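Eukaryotic translation initiation factor 4 gamma 5 (Trypanosoma cruzi, PDB 6OZU) probably acts as a scaffold in translation initiation, with an all-helical MIF4G domain of the kind that in related eIF4G proteins binds the RNA helicase eIF4A. Local coordinates at residues I92-C95 and Q96-F99; A105-Q108 and L109-I113; L147-E150 and K151-L154; E175-H178 and F179-L182; L222-V225 and E226-N230. One frame throughout, in Å; residues are numbered along the deposited sequence.

Contact 1. Residues I92-C95 and Q96-F99; sequences IRQC and QRTF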
loop_
_atom_site.group_PDB
_atom_site.type_symbol
_atom_site.label_atom_id
_atom_site.label_comp_id
_atom_site.label_asym_id
_atom_site.label_seq_id
_atom_site.Cartn_x
_atom_site.Cartn_y
_atom_site.Cartn_z
ATOM N N ILE A 92 -10.187 -0.504 -6.688
ATOM C CA ILE A 92 -9.879 -1.944 -6.839
ATOM C C ILE A 92 -8.995 -2.183 -8.071
ATOM O O ILE A 92 -7.917 -2.760 -7.935
ATOM C CB ILE A 92 -11.165 -2.825 -6.862
ATOM C CG1 ILE A 92 -11.829 -2.878 -5.469
ATOM C CG2 ILE A 92 -10.886 -4.237 -7.404
ATOM C CD1 ILE A 92 -13.301 -3.345 -5.461
ATOM N N ARG A 93 -9.427 -1.692 -9.234
ATOM C CA ARG A 93 -8.715 -1.800 -10.511
ATOM C C ARG A 93 -7.348 -1.113 -10.476
ATOM O O ARG A 93 -6.367 -1.683 -10.959
ATOM C CB ARG A 93 -9.572 -1.258 -11.687
ATOM C CG ARG A 93 -10.696 -2.185 -12.097
ATOM C CD ARG A 93 -11.436 -1.739 -13.366
ATOM N NE ARG A 93 -12.799 -1.276 -13.073
ATOM C CZ ARG A 93 -13.178 0.002 -13.055
ATOM N NH1 ARG A 93 -12.312 0.967 -13.365
ATOM N NH2 ARG A 93 -14.427 0.326 -12.742
ATOM N N GLN A 94 -7.280 0.115 -9.933
ATOM C CA GLN A 94 -6.017 0.850 -9.863
ATOM C C GLN A 94 -5.025 0.215 -8.857
ATOM O O GLN A 94 -3.823 0.304 -9.099
ATOM C CB GLN A 94 -6.239 2.353 -9.619
ATOM C CG GLN A 94 -5.076 3.275 -10.048
ATOM C CD GLN A 94 -4.645 3.188 -11.492
ATOM O OE1 GLN A 94 -3.459 3.025 -11.796
ATOM N NE2 GLN A 94 -5.583 3.312 -12.412
ATOM N N CYS A 95 -5.518 -0.497 -7.810
ATOM C CA CYS A 95 -4.684 -1.249 -6.833
ATOM C C CYS A 95 -4.090 -2.436 -7.558
ATOM O O CYS A 95 -2.925 -2.758 -7.390
ATOM C CB CYS A 95 -5.518 -1.728 -5.649
ATOM S SG CYS A 95 -5.755 -0.497 -4.354
ATOM N N GLN A 96 -4.927 -3.110 -8.342
ATOM C CA GLN A 96 -4.542 -4.266 -9.132
ATOM C C GLN A 96 -3.426 -3.874 -10.096
ATOM O O GLN A 96 -2.398 -4.541 -10.100
ATOM C CB GLN A 96 -5.750 -4.856 -9.857
ATOM C CG GLN A 96 -5.572 -6.296 -10.287
ATOM C CD GLN A 96 -6.691 -6.616 -11.230
ATOM O OE1 GLN A 96 -6.594 -6.378 -12.443
ATOM N NE2 GLN A 96 -7.809 -7.089 -10.676
ATOM N N ARG A 97 -3.569 -2.732 -10.803
ATOM C CA ARG A 97 -2.586 -2.267 -11.765
ATOM C C ARG A 97 -1.264 -1.874 -11.110
ATOM O O ARG A 97 -0.209 -2.337 -11.542
ATOM C CB ARG A 97 -3.148 -1.158 -12.657
ATOM C CG ARG A 97 -2.260 -0.913 -13.870
ATOM C CD ARG A 97 -2.640 0.332 -14.657
ATOM N NE ARG A 97 -1.477 1.040 -15.211
ATOM C CZ ARG A 97 -0.772 0.645 -16.268
ATOM N NH1 ARG A 97 0.260 1.363 -16.690
ATOM N NH2 ARG A 97 -1.104 -0.464 -16.922
ATOM N N THR A 98 -1.320 -1.063 -10.048
ATOM C CA THR A 98 -0.170 -0.623 -9.270
ATOM C C THR A 98 0.670 -1.785 -8.705
ATOM O O THR A 98 1.909 -1.727 -8.770
ATOM C CB THR A 98 -0.680 0.274 -8.130
ATOM O OG1 THR A 98 -1.338 1.396 -8.705
ATOM C CG2 THR A 98 0.433 0.748 -7.180
ATOM N N PHE A 99 0.019 -2.792 -8.083
ATOM C CA PHE A 99 0.784 -3.856 -7.427
ATOM C C PHE A 99 1.099 -5.003 -8.386
ATOM O O PHE A 99 2.087 -5.713 -8.161
ATOM C CB PHE A 99 0.152 -4.299 -6.084
ATOM C CG PHE A 99 0.039 -3.106 -5.157
ATOM C CD1 PHE A 99 1.177 -2.408 -4.748
ATOM C CD2 PHE A 99 -1.209 -2.598 -4.796
ATOM C CE1 PHE A 99 1.067 -1.252 -3.967
ATOM C CE2 PHE A 99 -1.312 -1.434 -4.003
ATOM C CZ PHE A 99 -0.175 -0.779 -3.596
HETATM O O HOH W 1 -0.734 3.004 -13.417
#

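Contact 2. Residues A105-Q108 and L109-I113; sequences AQAQ and LEREI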
loop_
_atom_site.group_PDB
_atom_site.type_symbol
_atom_site.label_atom_id
_atom_site.label_comp_id
_atom_site.label_asym_id
_atom_site.label_seq_id
_atom_site.Cartn_x
_atom_site.Cartn_y
_atom_site.Cartn_z
ATOM N N ALA A 105 7.747 -5.793 -12.261
ATOM C CA ALA A 105 8.975 -5.002 -12.274
ATOM C C ALA A 105 10.080 -5.762 -11.522
ATOM O O ALA A 105 11.222 -5.789 -11.980
ATOM C CB ALA A 105 8.721 -3.649 -11.629
ATOM N N GLN A 106 9.713 -6.417 -10.396
ATOM C CA GLN A 106 10.563 -7.265 -9.559
ATOM C C GLN A 106 11.028 -8.486 -10.381
ATOM O O GLN A 106 12.229 -8.786 -10.398
ATOM C CB GLN A 106 9.779 -7.715 -8.306
ATOM C CG GLN A 106 10.582 -8.511 -7.289
ATOM C CD GLN A 106 11.650 -7.672 -6.614
ATOM O OE1 GLN A 106 11.379 -6.596 -6.044
ATOM N NE2 GLN A 106 12.895 -8.151 -6.664
ATOM N N ALA A 107 10.074 -9.172 -11.053
ATOM C CA ALA A 107 10.293 -10.347 -11.916
ATOM C C ALA A 107 11.214 -10.018 -13.089
ATOM O O ALA A 107 12.099 -10.813 -13.404
ATOM C CB ALA A 107 8.966 -10.867 -12.432
ATOM N N GLN A 108 11.008 -8.837 -13.720
ATOM C CA GLN A 108 11.804 -8.328 -14.825
ATOM C C GLN A 108 13.248 -8.109 -14.369
ATOM O O GLN A 108 14.150 -8.649 -15.005
ATOM C CB GLN A 108 11.197 -7.031 -15.365
ATOM C CG GLN A 108 10.957 -7.032 -16.865
ATOM C CD GLN A 108 10.000 -5.950 -17.325
ATOM O OE1 GLN A 108 9.463 -5.158 -16.528
ATOM N NE2 GLN A 108 9.759 -5.898 -18.633
ATOM N N LEU A 109 13.461 -7.384 -13.242
ATOM C CA LEU A 109 14.786 -7.117 -12.663
ATOM C C LEU A 109 15.599 -8.389 -12.503
ATOM O O LEU A 109 16.729 -8.449 -12.988
ATOM C CB LEU A 109 14.677 -6.386 -11.301
ATOM C CG LEU A 109 16.010 -6.056 -10.593
ATOM C CD1 LEU A 109 16.564 -4.710 -11.041
ATOM C CD2 LEU A 109 15.844 -6.100 -9.102
ATOM N N GLU A 110 15.019 -9.401 -11.847
ATOM C CA GLU A 110 15.682 -10.674 -11.591
ATOM C C GLU A 110 16.074 -11.418 -12.896
ATOM O O GLU A 110 17.166 -11.985 -12.948
ATOM C CB GLU A 110 14.859 -11.532 -10.612
ATOM C CG GLU A 110 14.725 -10.918 -9.212
ATOM C CD GLU A 110 15.966 -10.393 -8.490
ATOM O OE1 GLU A 110 17.067 -10.961 -8.683
ATOM O OE2 GLU A 110 15.833 -9.417 -7.714
ATOM N N ARG A 111 15.256 -11.319 -13.962
ATOM C CA ARG A 111 15.552 -11.910 -15.270
ATOM C C ARG A 111 16.671 -11.119 -15.972
ATOM O O ARG A 111 17.551 -11.718 -16.588
ATOM C CB ARG A 111 14.297 -11.926 -16.157
ATOM C CG ARG A 111 13.293 -13.013 -15.803
ATOM C CD ARG A 111 12.145 -13.144 -16.806
ATOM N NE ARG A 111 11.407 -11.905 -17.098
ATOM C CZ ARG A 111 10.243 -11.562 -16.550
ATOM N NH1 ARG A 111 9.689 -12.327 -15.610
ATOM N NH2 ARG A 111 9.649 -10.425 -16.895
ATOM N N GLU A 112 16.610 -9.775 -15.887
ATOM C CA GLU A 112 17.551 -8.817 -16.466
ATOM C C GLU A 112 18.976 -8.935 -15.860
ATOM O O GLU A 112 19.948 -8.815 -16.613
ATOM C CB GLU A 112 16.977 -7.401 -16.288
ATOM C CG GLU A 112 17.771 -6.262 -16.902
ATOM C CD GLU A 112 17.107 -4.895 -16.839
ATOM O OE1 GLU A 112 16.104 -4.740 -16.103
ATOM O OE2 GLU A 112 17.611 -3.964 -17.512
ATOM N N ILE A 113 19.099 -9.185 -14.526
ATOM C CA ILE A 113 20.395 -9.281 -13.840
ATOM C C ILE A 113 20.841 -10.729 -13.545
ATOM O O ILE A 113 21.786 -10.926 -12.771
ATOM C CB ILE A 113 20.438 -8.396 -12.543
ATOM C CG1 ILE A 113 19.446 -8.902 -11.452
ATOM C CG2 ILE A 113 20.237 -6.907 -12.885
ATOM C CD1 ILE A 113 19.558 -8.322 -10.106
#

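Contact 3. Residues L147-E150 and K151-L154; sequences LVRE and KVVL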
loop_
_atom_site.group_PDB
_atom_site.type_symbol
_atom_site.label_atom_id
_atom_site.label_comp_id
_atom_site.label_asym_id
_atom_site.label_seq_id
_atom_site.Cartn_x
_atom_site.Cartn_y
_atom_site.Cartn_z
ATOM N N LEU A 147 -8.420 1.122 2.394
ATOM C CA LEU A 147 -8.604 1.346 0.952
ATOM C C LEU A 147 -8.151 0.193 0.042
ATOM O O LEU A 147 -8.359 0.279 -1.163
ATOM C CB LEU A 147 -7.902 2.660 0.525
ATOM C CG LEU A 147 -8.476 3.934 1.090
ATOM C CD1 LEU A 147 -7.615 5.107 0.721
ATOM C CD2 LEU A 147 -9.927 4.136 0.633
ATOM N N VAL A 148 -7.515 -0.843 0.583
ATOM C CA VAL A 148 -7.046 -1.995 -0.177
ATOM C C VAL A 148 -7.509 -3.258 0.535
ATOM O O VAL A 148 -7.534 -3.308 1.781
ATOM C CB VAL A 148 -5.517 -1.969 -0.473
ATOM C CG1 VAL A 148 -4.675 -2.259 0.767
ATOM C CG2 VAL A 148 -5.161 -2.926 -1.591
ATOM N N ARG A 149 -7.888 -4.270 -0.257
ATOM C CA ARG A 149 -8.373 -5.553 0.239
ATOM C C ARG A 149 -7.245 -6.318 0.923
ATOM O O ARG A 149 -6.113 -6.293 0.447
ATOM C CB ARG A 149 -8.938 -6.401 -0.923
ATOM C CG ARG A 149 -10.040 -5.754 -1.760
ATOM C CD ARG A 149 -10.107 -6.362 -3.156
ATOM N NE ARG A 149 -11.483 -6.438 -3.628
ATOM C CZ ARG A 149 -11.857 -6.946 -4.798
ATOM N NH1 ARG A 149 -10.947 -7.417 -5.649
ATOM N NH2 ARG A 149 -13.139 -6.975 -5.138
ATOM N N GLU A 150 -7.567 -7.029 2.013
ATOM C CA GLU A 150 -6.644 -7.882 2.776
ATOM C C GLU A 150 -5.941 -8.869 1.804
ATOM O O GLU A 150 -4.746 -9.119 1.946
ATOM C CB GLU A 150 -7.446 -8.652 3.844
ATOM C CG GLU A 150 -6.725 -8.902 5.165
ATOM C CD GLU A 150 -7.455 -9.785 6.168
ATOM O OE1 GLU A 150 -8.440 -9.306 6.775
ATOM O OE2 GLU A 150 -7.028 -10.945 6.371
ATOM N N LYS A 151 -6.684 -9.359 0.782
ATOM C CA LYS A 151 -6.236 -10.279 -0.283
ATOM C C LYS A 151 -5.114 -9.713 -1.160
ATOM O O LYS A 151 -4.284 -10.481 -1.640
ATOM C CB LYS A 151 -7.398 -10.743 -1.193
ATOM C CG LYS A 151 -8.826 -10.332 -0.810
ATOM C CD LYS A 151 -9.710 -10.369 -2.060
ATOM C CE LYS A 151 -11.178 -10.618 -1.805
ATOM N NZ LYS A 151 -11.467 -12.060 -1.557
ATOM N N VAL A 152 -5.106 -8.390 -1.394
ATOM C CA VAL A 152 -4.065 -7.707 -2.186
ATOM C C VAL A 152 -2.754 -7.703 -1.396
ATOM O O VAL A 152 -1.696 -8.035 -1.941
ATOM C CB VAL A 152 -4.491 -6.274 -2.615
ATOM C CG1 VAL A 152 -3.356 -5.529 -3.337
ATOM C CG2 VAL A 152 -5.742 -6.322 -3.498
ATOM N N VAL A 153 -2.852 -7.366 -0.102
ATOM C CA VAL A 153 -1.751 -7.342 0.849
ATOM C C VAL A 153 -1.102 -8.734 0.921
ATOM O O VAL A 153 0.114 -8.844 0.766
ATOM C CB VAL A 153 -2.210 -6.806 2.232
ATOM C CG1 VAL A 153 -1.011 -6.605 3.183
ATOM C CG2 VAL A 153 -2.990 -5.505 2.066
ATOM N N LEU A 154 -1.925 -9.783 1.063
ATOM C CA LEU A 154 -1.498 -11.176 1.107
ATOM C C LEU A 154 -0.749 -11.595 -0.163
ATOM O O LEU A 154 0.315 -12.207 -0.034
ATOM C CB LEU A 154 -2.708 -12.087 1.342
ATOM C CG LEU A 154 -2.458 -13.601 1.341
ATOM C CD1 LEU A 154 -1.622 -14.040 2.540
ATOM C CD2 LEU A 154 -3.752 -14.359 1.231
#

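Contact 4. Residues E175-H178 and F179-L182; sequences ELIH and FMNL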
loop_
_atom_site.group_PDB
_atom_site.type_symbol
_atom_site.label_atom_id
_atom_site.label_comp_id
_atom_site.label_asym_id
_atom_site.label_seq_id
_atom_site.Cartn_x
_atom_site.Cartn_y
_atom_site.Cartn_z
ATOM N N GLU A 175 13.969 -7.279 -0.142
ATOM C CA GLU A 175 12.594 -7.707 0.116
ATOM C C GLU A 175 12.283 -7.745 1.597
ATOM O O GLU A 175 11.211 -7.280 1.983
ATOM C CB GLU A 175 12.332 -9.061 -0.537
ATOM C CG GLU A 175 11.827 -8.942 -1.960
ATOM C CD GLU A 175 12.728 -8.188 -2.911
ATOM O OE1 GLU A 175 12.300 -7.116 -3.394
ATOM O OE2 GLU A 175 13.871 -8.649 -3.145
ATOM N N LEU A 176 13.233 -8.241 2.430
ATOM C CA LEU A 176 13.094 -8.261 3.870
ATOM C C LEU A 176 12.946 -6.844 4.418
ATOM O O LEU A 176 12.153 -6.654 5.342
ATOM C CB LEU A 176 14.322 -8.916 4.518
ATOM C CG LEU A 176 14.244 -10.408 4.749
ATOM C CD1 LEU A 176 15.637 -11.003 4.879
ATOM C CD2 LEU A 176 13.442 -10.712 5.973
ATOM N N ILE A 177 13.711 -5.849 3.861
ATOM C CA ILE A 177 13.662 -4.437 4.274
ATOM C C ILE A 177 12.291 -3.826 3.947
ATOM O O ILE A 177 11.701 -3.201 4.822
ATOM C CB ILE A 177 14.856 -3.595 3.759
ATOM C CG1 ILE A 177 16.195 -4.318 4.025
ATOM C CG2 ILE A 177 14.852 -2.197 4.411
ATOM C CD1 ILE A 177 17.364 -3.871 3.192
ATOM N N HIS A 178 11.742 -4.072 2.734
ATOM C CA HIS A 178 10.383 -3.608 2.362
ATOM C C HIS A 178 9.329 -4.134 3.345
ATOM O O HIS A 178 8.466 -3.366 3.786
ATOM C CB HIS A 178 10.004 -3.962 0.909
ATOM C CG HIS A 178 10.918 -3.383 -0.142
ATOM N ND1 HIS A 178 11.434 -2.100 -0.039
ATOM C CD2 HIS A 178 11.383 -3.946 -1.282
ATOM C CE1 HIS A 178 12.172 -1.928 -1.126
ATOM N NE2 HIS A 178 12.184 -3.016 -1.888
ATOM N N PHE A 179 9.473 -5.409 3.764
ATOM C CA PHE A 179 8.608 -6.053 4.740
ATOM C C PHE A 179 8.709 -5.451 6.128
ATOM O O PHE A 179 7.673 -5.367 6.780
ATOM C CB PHE A 179 8.865 -7.567 4.794
ATOM C CG PHE A 179 7.987 -8.304 5.775
ATOM C CD1 PHE A 179 6.647 -8.547 5.489
ATOM C CD2 PHE A 179 8.484 -8.712 7.003
ATOM C CE1 PHE A 179 5.823 -9.209 6.408
ATOM C CE2 PHE A 179 7.660 -9.379 7.919
ATOM C CZ PHE A 179 6.342 -9.630 7.613
ATOM N N MET A 180 9.931 -5.076 6.620
ATOM C CA MET A 180 10.062 -4.504 7.970
ATOM C C MET A 180 9.383 -3.157 8.027
ATOM O O MET A 180 8.836 -2.756 9.058
ATOM C CB MET A 180 11.525 -4.277 8.422
ATOM C CG MET A 180 12.496 -5.365 8.089
ATOM S SD MET A 180 14.178 -5.043 8.685
ATOM C CE MET A 180 14.230 -3.304 8.594
ATOM N N ASN A 181 9.476 -2.434 6.941
ATOM C CA ASN A 181 8.907 -1.108 6.885
ATOM C C ASN A 181 7.388 -1.190 6.797
ATOM O O ASN A 181 6.716 -0.486 7.549
ATOM C CB ASN A 181 9.602 -0.296 5.813
ATOM C CG ASN A 181 10.995 0.101 6.291
ATOM O OD1 ASN A 181 11.152 0.862 7.251
ATOM N ND2 ASN A 181 12.036 -0.472 5.695
ATOM N N LEU A 182 6.877 -2.185 6.066
ATOM C CA LEU A 182 5.448 -2.528 5.961
ATOM C C LEU A 182 4.964 -2.946 7.372
ATOM O O LEU A 182 3.983 -2.390 7.882
ATOM C CB LEU A 182 5.311 -3.703 4.990
ATOM C CG LEU A 182 4.050 -3.880 4.135
ATOM C CD1 LEU A 182 3.407 -5.188 4.394
ATOM C CD2 LEU A 182 3.076 -2.715 4.225
#

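Contact 5. Residues L222-V225 and E226-N230; sequences LNTV and ETIDN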
loop_
_atom_site.group_PDB
_atom_site.type_symbol
_atom_site.label_atom_id
_atom_site.label_comp_id
_atom_site.label_asym_id
_atom_site.label_seq_id
_atom_site.Cartn_x
_atom_site.Cartn_y
_atom_site.Cartn_z
ATOM N N LEU A 222 6.362 -16.400 12.713
ATOM C CA LEU A 222 5.977 -16.624 14.104
ATOM C C LEU A 222 6.502 -15.567 15.044
ATOM O O LEU A 222 5.773 -15.175 15.948
ATOM C CB LEU A 222 6.358 -18.031 14.604
ATOM C CG LEU A 222 5.547 -19.185 14.000
ATOM C CD1 LEU A 222 6.111 -20.497 14.407
ATOM C CD2 LEU A 222 4.101 -19.120 14.426
ATOM N N ASN A 223 7.770 -15.119 14.866
ATOM C CA ASN A 223 8.354 -14.073 15.709
ATOM C C ASN A 223 7.680 -12.721 15.460
ATOM O O ASN A 223 7.481 -11.968 16.418
ATOM C CB ASN A 223 9.871 -13.968 15.551
ATOM C CG ASN A 223 10.572 -13.443 16.775
ATOM O OD1 ASN A 223 11.584 -12.755 16.703
ATOM N ND2 ASN A 223 10.025 -13.725 17.930
ATOM N N THR A 224 7.297 -12.446 14.189
ATOM C CA THR A 224 6.618 -11.219 13.768
ATOM C C THR A 224 5.216 -11.131 14.410
ATOM O O THR A 224 4.902 -10.127 15.064
ATOM C CB THR A 224 6.640 -11.080 12.234
ATOM O OG1 THR A 224 7.997 -10.991 11.801
ATOM C CG2 THR A 224 5.918 -9.869 11.760
ATOM N N VAL A 225 4.411 -12.211 14.281
ATOM C CA VAL A 225 3.081 -12.301 14.908
ATOM C C VAL A 225 3.213 -12.156 16.430
ATOM O O VAL A 225 2.438 -11.436 17.039
ATOM C CB VAL A 225 2.310 -13.586 14.467
ATOM C CG1 VAL A 225 1.181 -13.993 15.412
ATOM C CG2 VAL A 225 1.843 -13.499 13.021
ATOM N N GLU A 226 4.237 -12.767 17.017
ATOM C CA GLU A 226 4.527 -12.703 18.449
ATOM C C GLU A 226 4.829 -11.267 18.915
ATOM O O GLU A 226 4.302 -10.850 19.933
ATOM C CB GLU A 226 5.682 -13.643 18.774
ATOM C CG GLU A 226 5.780 -14.067 20.224
ATOM C CD GLU A 226 6.989 -14.908 20.587
ATOM O OE1 GLU A 226 7.189 -15.139 21.799
ATOM O OE2 GLU A 226 7.736 -15.332 19.676
ATOM N N THR A 227 5.672 -10.516 18.162
ATOM C CA THR A 227 6.020 -9.112 18.433
ATOM C C THR A 227 4.776 -8.215 18.267
ATOM O O THR A 227 4.586 -7.308 19.087
ATOM C CB THR A 227 7.182 -8.661 17.550
ATOM O OG1 THR A 227 8.239 -9.607 17.669
ATOM C CG2 THR A 227 7.674 -7.281 17.908
ATOM N N ILE A 228 3.949 -8.461 17.219
ATOM C CA ILE A 228 2.683 -7.751 16.973
ATOM C C ILE A 228 1.805 -7.901 18.228
ATOM O O ILE A 228 1.246 -6.908 18.683
ATOM C CB ILE A 228 1.940 -8.272 15.697
ATOM C CG1 ILE A 228 2.628 -7.760 14.418
ATOM C CG2 ILE A 228 0.430 -7.872 15.698
ATOM C CD1 ILE A 228 2.071 -8.307 13.074
ATOM N N ASP A 229 1.682 -9.145 18.760
ATOM C CA ASP A 229 0.903 -9.518 19.944
ATOM C C ASP A 229 1.418 -8.818 21.208
ATOM O O ASP A 229 0.629 -8.264 21.967
ATOM C CB ASP A 229 0.964 -11.039 20.160
ATOM C CG ASP A 229 0.130 -11.892 19.226
ATOM O OD1 ASP A 229 -0.642 -11.317 18.427
ATOM O OD2 ASP A 229 0.238 -13.136 19.310
ATOM N N ASN A 230 2.739 -8.852 21.423
ATOM C CA ASN A 230 3.410 -8.209 22.549
ATOM C C ASN A 230 3.107 -6.712 22.546
ATOM O O ASN A 230 2.705 -6.152 23.563
ATOM C CB ASN A 230 4.919 -8.438 22.482
ATOM C CG ASN A 230 5.448 -9.835 22.830
ATOM O OD1 ASN A 230 4.722 -10.791 23.154
ATOM N ND2 ASN A 230 6.758 -9.977 22.746
#

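Contact 1. Residues I92-C95 and Q96-F99
Thr98 and Gln94, one turn apart on helix 82-112, meet at a main-chain oxygen that takes two donors. Thr98 OG1 donates to Gln94 O at 2.7 Å and Thr98 N binds Gln94 O at 3.0 Å, the two arriving from opposite faces of the carbonyl plane. The hydroxyl reaches it because OG1 stands beside its own backbone N, trans to the carbonyl carbon (chi1 -61°), which folds it back over the preceding turn. Phe99 turns back in the same sense on the tightly packed side. Phe99 CD2 comes to 3.1 Å from Cys95 O, which sits obliquely to the ring, and to 4.5 Å from Cys95 CB. Leu139 and Leu142 of helix 118-144 and Val152 and Val156 of helix 150-162 close in on Phe99, while Phe51 of helix 40-53 touches Cys95.

The other side is looser, with Arg97 exposed though Gln94 itself is buried. Gln94 and Arg97 run side by side, their amide and guanidinium planes 63° apart, yet Gln94 OE1 comes no nearer to Arg97 than 4.0 Å, at CD. A water spans the gap: it donates to Gln94 OE1 at 3.2 Å and accepts from Arg97 NE at 2.8 Å, lying in the guanidinium plane at its edge. The buried hydroxyl of Thr98 is thus satisfied within its own helix, whereas the polar ends of Gln94 and Arg97 are coupled through one bound water.

Contact 2. Residues A105-Q108 and L109-I113
The closing turns of the long helix 82-112 set Arg111 back against Ala107 and Gln108, and Glu110 alongside Gln106. Arg111 leaves the backbone with CG beside its own N (chi1 -77°) and then bends at chi3, which brings the guanidinium over the previous turn. One face of the group lies on Ala107 O and Gln108 CA, the oxygen 3.5 Å from its plane and toward the rim. Arg111 NH1 touches Ala107 CB at 3.6 Å, and Arg111 NH2 rests on Gln108 CG at 3.6 Å while making a salt bridge with Glu104. Gln106 and Glu110, each bent at chi2, lie side by side and point the same way, amide and carboxylate nearly coplanar, with Gln106 NE2 3.4 Å from Glu110 OE2. In the backbone, Glu112 N binds Gln108 O at 2.8 Å and Ile113 N binds Leu109 O at 2.9 Å, after which Ile113 leaves helical geometry. The flank toward helix 118-144 is held by charge as well as by packing: Glu110 pairs with Arg125 and Glu112 with Arg124, while Ala105 and Gln106 lie against Phe128 of that same helix.

Contact 3. Residues L147-E150 and K151-L154
Val148 and Arg149 run extended (psi near 142° in both) before the chain coils into helix 150-162, and Arg149, at the N-cap position, turns its carbonyl toward Val152 and Val153. Val152 N binds Arg149 O at 3.0 Å from well above the carbonyl plane, 57° out of it, and Val153 N makes a weak bond to Arg149 O at 3.5 Å. By the next residue the pattern is regular, with Leu154 N on Glu150 O at 3.0 Å.

Val148 faces the first turn with both methyls. CG1 occupies the crowded position between its backbone N and carbonyl carbon (chi1 73°), and that rotation turns the two branches onto different residues: Val148 CG2 packs on Val152 CB at 3.6 Å, and Val148 CG1 meets Val153 CG2 at 3.9 Å. The aliphatic part of Arg149 touches that of Lys151, Arg149 CB lying 3.9 Å from Lys151 CG. Beyond the turn, Val148 also packs on Cys95 of helix 82-112 and on Leu142 and Phe143 of helix 118-144, so it plugs the junction where the loop after that helix enters the next.

Arg149 and Lys151 keep their charges apart, Arg149 NE and Lys151 NZ being 6.0 Å from each other. Glu150 reaches toward helix 194-208, where it makes a long, weak ion pair with Lys200, and its negative charge in the first turn probably suits the helix dipole. At this helix start the Arg149 carbonyl takes the first N-H bonds while the valines cover the turn.

Contact 4. Residues E175-H178 and F179-L182
Asn181 and Ile177 provide the one side-chain hydrogen bond between these two turns of helix 173-186. Asn181 ND2 donates to Ile177 O at 2.9 Å, and Asn181 N already binds Ile177 O at 3.2 Å, so a single carbonyl serves two donors. The side-chain hydrogen bond is the more bent of the two. Its donor stands 49° out of the carbonyl plane, and the N-H...O angle is 131°. Asn181 can make it because CG sits beside the backbone N (chi1 -74°), turning the amide back along the helix.

The remaining backbone bonds are routine: Phe179 N to Glu175 O at 3.1 Å, Met180 N to Leu176 O at 3.0 Å and Leu182 N to His178 O at 3.0 Å.

Van der Waals contacts fill in around them. Ile177 and Asn181 lie side by side, with Ile177 CG2 3.5 Å from Asn181 ND2, and the same methyl group is the loose neighbour of the Met180 CE end. Met180 CG presses close to Leu176 O, at 3.1 Å. This outer strip of Ile177, Met180 and Asn181 is exposed.

Phe179, His178 and Leu182 turn to the interior instead. Phe179 packs on Leu157 and Leu161 of helix 150-162 and Leu205 of helix 194-208, Leu182 lies on Phe201 of that last helix, and His178 rests on Ile136 and Gln132 of helix 118-144. The buried side, Phe179 and Leu182 with His178, thus fits between the neighbouring helices, while on the outer side, which also carries Ile177 and Met180, Asn181 donates its amide N-H to its own backbone.

Contact 5. Residues L222-V225 and E226-N230
Asn223 and Glu226 swing across each other on helix 215-235, their amide and carboxylate planes 68° apart. Asn223 ND2 donates to Glu226 OE2 at 3.3 Å; the acceptor lies in the amide plane, but the donor comes onto the carboxylate from above its plane, 49° out of it. On the next residue round, Thr227 points its hydroxyl back instead of outward. With OG1 beside its own backbone N (chi1 -51°), the hydroxyl is turned to the preceding turn, and Thr227 OG1 donates to Asn223 O at 2.8 Å while Thr227 N reaches Asn223 O at 2.9 Å from the opposite face of the carbonyl plane. Such a threonine hydroxyl bonded to the carbonyl four residues back is a common feature of helices, and here it occurs in helix 215-235, the last helix of this MIF4G chain. Val225 and Asp229 extend side by side, with Val225 CG1 4.1 Å from Asp229 OD2, and the carboxylate of Asp229 makes a salt bridge to Arg202 of helix 194-208. Ile228 lies along the Thr224 backbone, its CG1 3.3 Å from Thr224 O. Thr224 and Ile228 both touch Leu183 of helix 173-186, and Val225 packs on Leu205 of helix 194-208.

Contacts 1 and 2 share helix 82-112, but contact 1 lies nearer the centre of the chain and touches contact 3, where Cys95 SG packs on Val148 CG2 and Phe99 on Val152. Contact 3 is the most central of the five and the only one at a helix start; its cross-turn side-chain packing is apolar. Contacts 2 and 5 lie farther out, about 21 Å from the chain centre, and carry acidic side chains paired with arginines of neighbouring helices. Contact 4 stands between: it approaches contact 2 where Glu175 nears Gln106, and touches contact 5 where Phe179 meets Thr224. Contacts 1, 4 and 5 each double up donors on one carbonyl, by threonine in 1 and 5 and by asparagine in 4.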